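Local coordinates for protein cytochrome c, putative (Shewanella oneidensis, PDB 1SP3) that carries eight covalently bound c-type hemes and is probably a respiratory oxidoreductase that reduces tetrathionate, at residues 296-299 and 300-304. Numbering follows the deposited sequence.
Sequences NAYM and AGDKM
One face of the Tyr298 ring carries the carboxylate carbon of Asp302, 4.2 Å above the plane and displaced toward the rim; at the ring's edge lie Lys303 O and, in plane, a water. Ring and carboxylate planes stand 70° apart, and Asp302 CB presses on Tyr298 CE1 at 3.2 Å. A chi1 of 179° swings the ring away from its backbone N, and the tyrosine, just ahead of the type II beta turn Met299 to Asp302, runs alongside Asp302. Its hydroxyl donates to an in-plane lone pair of Asp302 O, OH to O 2.6 Å, and accepts from the water and from Phe345 N of strand 344-345; the water in turn accepts the N-H of Gly301. Glycine suits this third turn position because its positive phi would push a side chain against the preceding carbonyl. The turn closes through Asp302 N to Met299 O, 2.9 Å. Asp302 OD2 accepts the N-H of Met299 at 2.9 Å, nearly straight (173°) though from above the carboxylate plane. In this loop after strand 295-297, OD2 also forms a salt bridge with Arg50, probably stabilising the aspartate's negative charge. Asp302 thus ties the turn to strand 50-53.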
ATOM      1  N   ASN A 296      -7.792 -13.025   0.854  1.00 31.00           N
ATOM      2  CA  ASN A 296      -7.917 -13.471  -0.507  1.00 31.26           C
ATOM      3  C   ASN A 296      -7.386 -12.419  -1.477  1.00 31.68           C
ATOM      4  O   ASN A 296      -7.415 -11.222  -1.178  1.00 31.28           O
ATOM      5  CB  ASN A 296      -9.373 -13.877  -0.838  1.00 30.76           C
ATOM      6  CG  ASN A 296      -9.412 -15.063  -1.832  1.00 32.73           C
ATOM      7  OD1 ASN A 296      -8.360 -15.430  -2.416  1.00 31.89           O
ATOM      8  ND2 ASN A 296     -10.571 -15.661  -2.004  1.00 31.90           N
ATOM      9  N   ALA A 297      -6.891 -12.866  -2.633  1.00 31.21           N
ATOM     10  CA  ALA A 297      -6.476 -11.942  -3.673  1.00 30.95           C
ATOM     11  C   ALA A 297      -6.852 -12.396  -5.090  1.00 31.83           C
ATOM     12  O   ALA A 297      -6.745 -13.549  -5.418  1.00 32.90           O
ATOM     13  CB  ALA A 297      -4.954 -11.640  -3.587  1.00 28.82           C
ATOM     14  N   TYR A 298      -7.233 -11.434  -5.928  1.00 32.11           N
ATOM     15  CA  TYR A 298      -7.393 -11.640  -7.344  1.00 31.35           C
ATOM     16  C   TYR A 298      -6.005 -11.695  -7.986  1.00 31.22           C
ATOM     17  O   TYR A 298      -5.172 -10.808  -7.753  1.00 31.24           O
ATOM     18  CB  TYR A 298      -8.238 -10.502  -7.966  1.00 31.29           C
ATOM     19  CG  TYR A 298      -8.372 -10.735  -9.488  1.00 31.46           C
ATOM     20  CD1 TYR A 298      -9.406 -11.549 -10.001  1.00 32.41           C
ATOM     21  CD2 TYR A 298      -7.426 -10.235 -10.378  1.00 29.04           C
ATOM     22  CE1 TYR A 298      -9.516 -11.821 -11.388  1.00 30.63           C
ATOM     23  CE2 TYR A 298      -7.542 -10.483 -11.810  1.00 27.49           C
ATOM     24  CZ  TYR A 298      -8.596 -11.300 -12.280  1.00 28.06           C
ATOM     25  OH  TYR A 298      -8.738 -11.581 -13.646  1.00 31.31           O
ATOM     26  N   MET A 299      -5.717 -12.734  -8.752  1.00 29.86           N
ATOM     27  CA  MET A 299      -4.418 -12.790  -9.392  1.00 31.67           C
ATOM     28  C   MET A 299      -4.564 -12.805 -10.913  1.00 32.64           C
ATOM     29  O   MET A 299      -5.661 -13.109 -11.432  1.00 29.77           O
ATOM     30  CB  MET A 299      -3.646 -14.031  -8.999  1.00 32.63           C
ATOM     31  CG  MET A 299      -3.572 -14.244  -7.515  1.00 31.85           C
ATOM     32  SD  MET A 299      -2.323 -13.123  -6.957  1.00 35.72           S
ATOM     33  CE  MET A 299      -0.874 -13.712  -7.707  1.00 36.13           C
ATOM     34  N   ALA A 300      -3.475 -12.426 -11.603  1.00 31.08           N
ATOM     35  CA  ALA A 300      -3.550 -12.261 -13.039  1.00 33.38           C
ATOM     36  C   ALA A 300      -3.993 -13.543 -13.670  1.00 33.20           C
ATOM     37  O   ALA A 300      -3.561 -14.579 -13.304  1.00 33.67           O
ATOM     38  CB  ALA A 300      -2.212 -11.818 -13.604  1.00 33.69           C
ATOM     39  N   GLY A 301      -4.931 -13.441 -14.596  1.00 35.67           N
ATOM     40  CA  GLY A 301      -5.506 -14.612 -15.211  1.00 34.91           C
ATOM     41  C   GLY A 301      -6.715 -15.233 -14.550  1.00 35.72           C
ATOM     42  O   GLY A 301      -7.282 -16.097 -15.172  1.00 35.85           O
ATOM     43  N   ASP A 302      -7.097 -14.858 -13.313  1.00 33.92           N
ATOM     44  CA  ASP A 302      -8.226 -15.469 -12.614  1.00 32.66           C
ATOM     45  C   ASP A 302      -9.492 -15.114 -13.399  1.00 34.18           C
ATOM     46  O   ASP A 302      -9.610 -14.005 -13.865  1.00 31.64           O
ATOM     47  CB  ASP A 302      -8.410 -14.816 -11.242  1.00 32.90           C
ATOM     48  CG  ASP A 302      -7.423 -15.310 -10.202  1.00 34.02           C
ATOM     49  OD1 ASP A 302      -6.489 -16.064 -10.532  1.00 34.13           O
ATOM     50  OD2 ASP A 302      -7.556 -15.023  -8.999  1.00 33.87           O
ATOM     51  N   LYS A 303     -10.443 -16.043 -13.542  1.00 34.32           N
ATOM     52  CA  LYS A 303     -11.716 -15.633 -14.111  1.00 36.43           C
ATOM     53  C   LYS A 303     -12.505 -14.709 -13.164  1.00 37.19           C
ATOM     54  O   LYS A 303     -12.367 -14.765 -11.938  1.00 36.94           O
ATOM     55  CB  LYS A 303     -12.574 -16.869 -14.478  1.00 37.36           C
ATOM     56  CG  LYS A 303     -11.977 -17.600 -15.725  1.00 38.66           C
ATOM     57  CD  LYS A 303     -12.817 -17.462 -16.998  1.00 44.22           C
ATOM     58  CE  LYS A 303     -14.227 -18.103 -16.806  1.00 46.77           C
ATOM     59  NZ  LYS A 303     -15.187 -17.951 -18.001  1.00 46.90           N
ATOM     60  N   MET A 304     -13.372 -13.878 -13.715  1.00 36.45           N
ATOM     61  CA  MET A 304     -14.168 -13.059 -12.827  1.00 37.41           C
ATOM     62  C   MET A 304     -15.549 -12.978 -13.458  1.00 38.88           C
ATOM     63  O   MET A 304     -15.731 -13.441 -14.603  1.00 38.57           O
ATOM     64  CB  MET A 304     -13.507 -11.689 -12.580  1.00 35.55           C
ATOM     65  CG  MET A 304     -12.779 -11.061 -13.724  1.00 33.67           C
ATOM     66  SD  MET A 304     -13.888 -10.559 -15.131  1.00 37.12           S
ATOM     67  CE  MET A 304     -14.690  -9.080 -14.679  1.00 22.35           C
TER
HETATM   68  O   HOH W   1      -6.411 -10.967 -15.021  1.00 29.12           O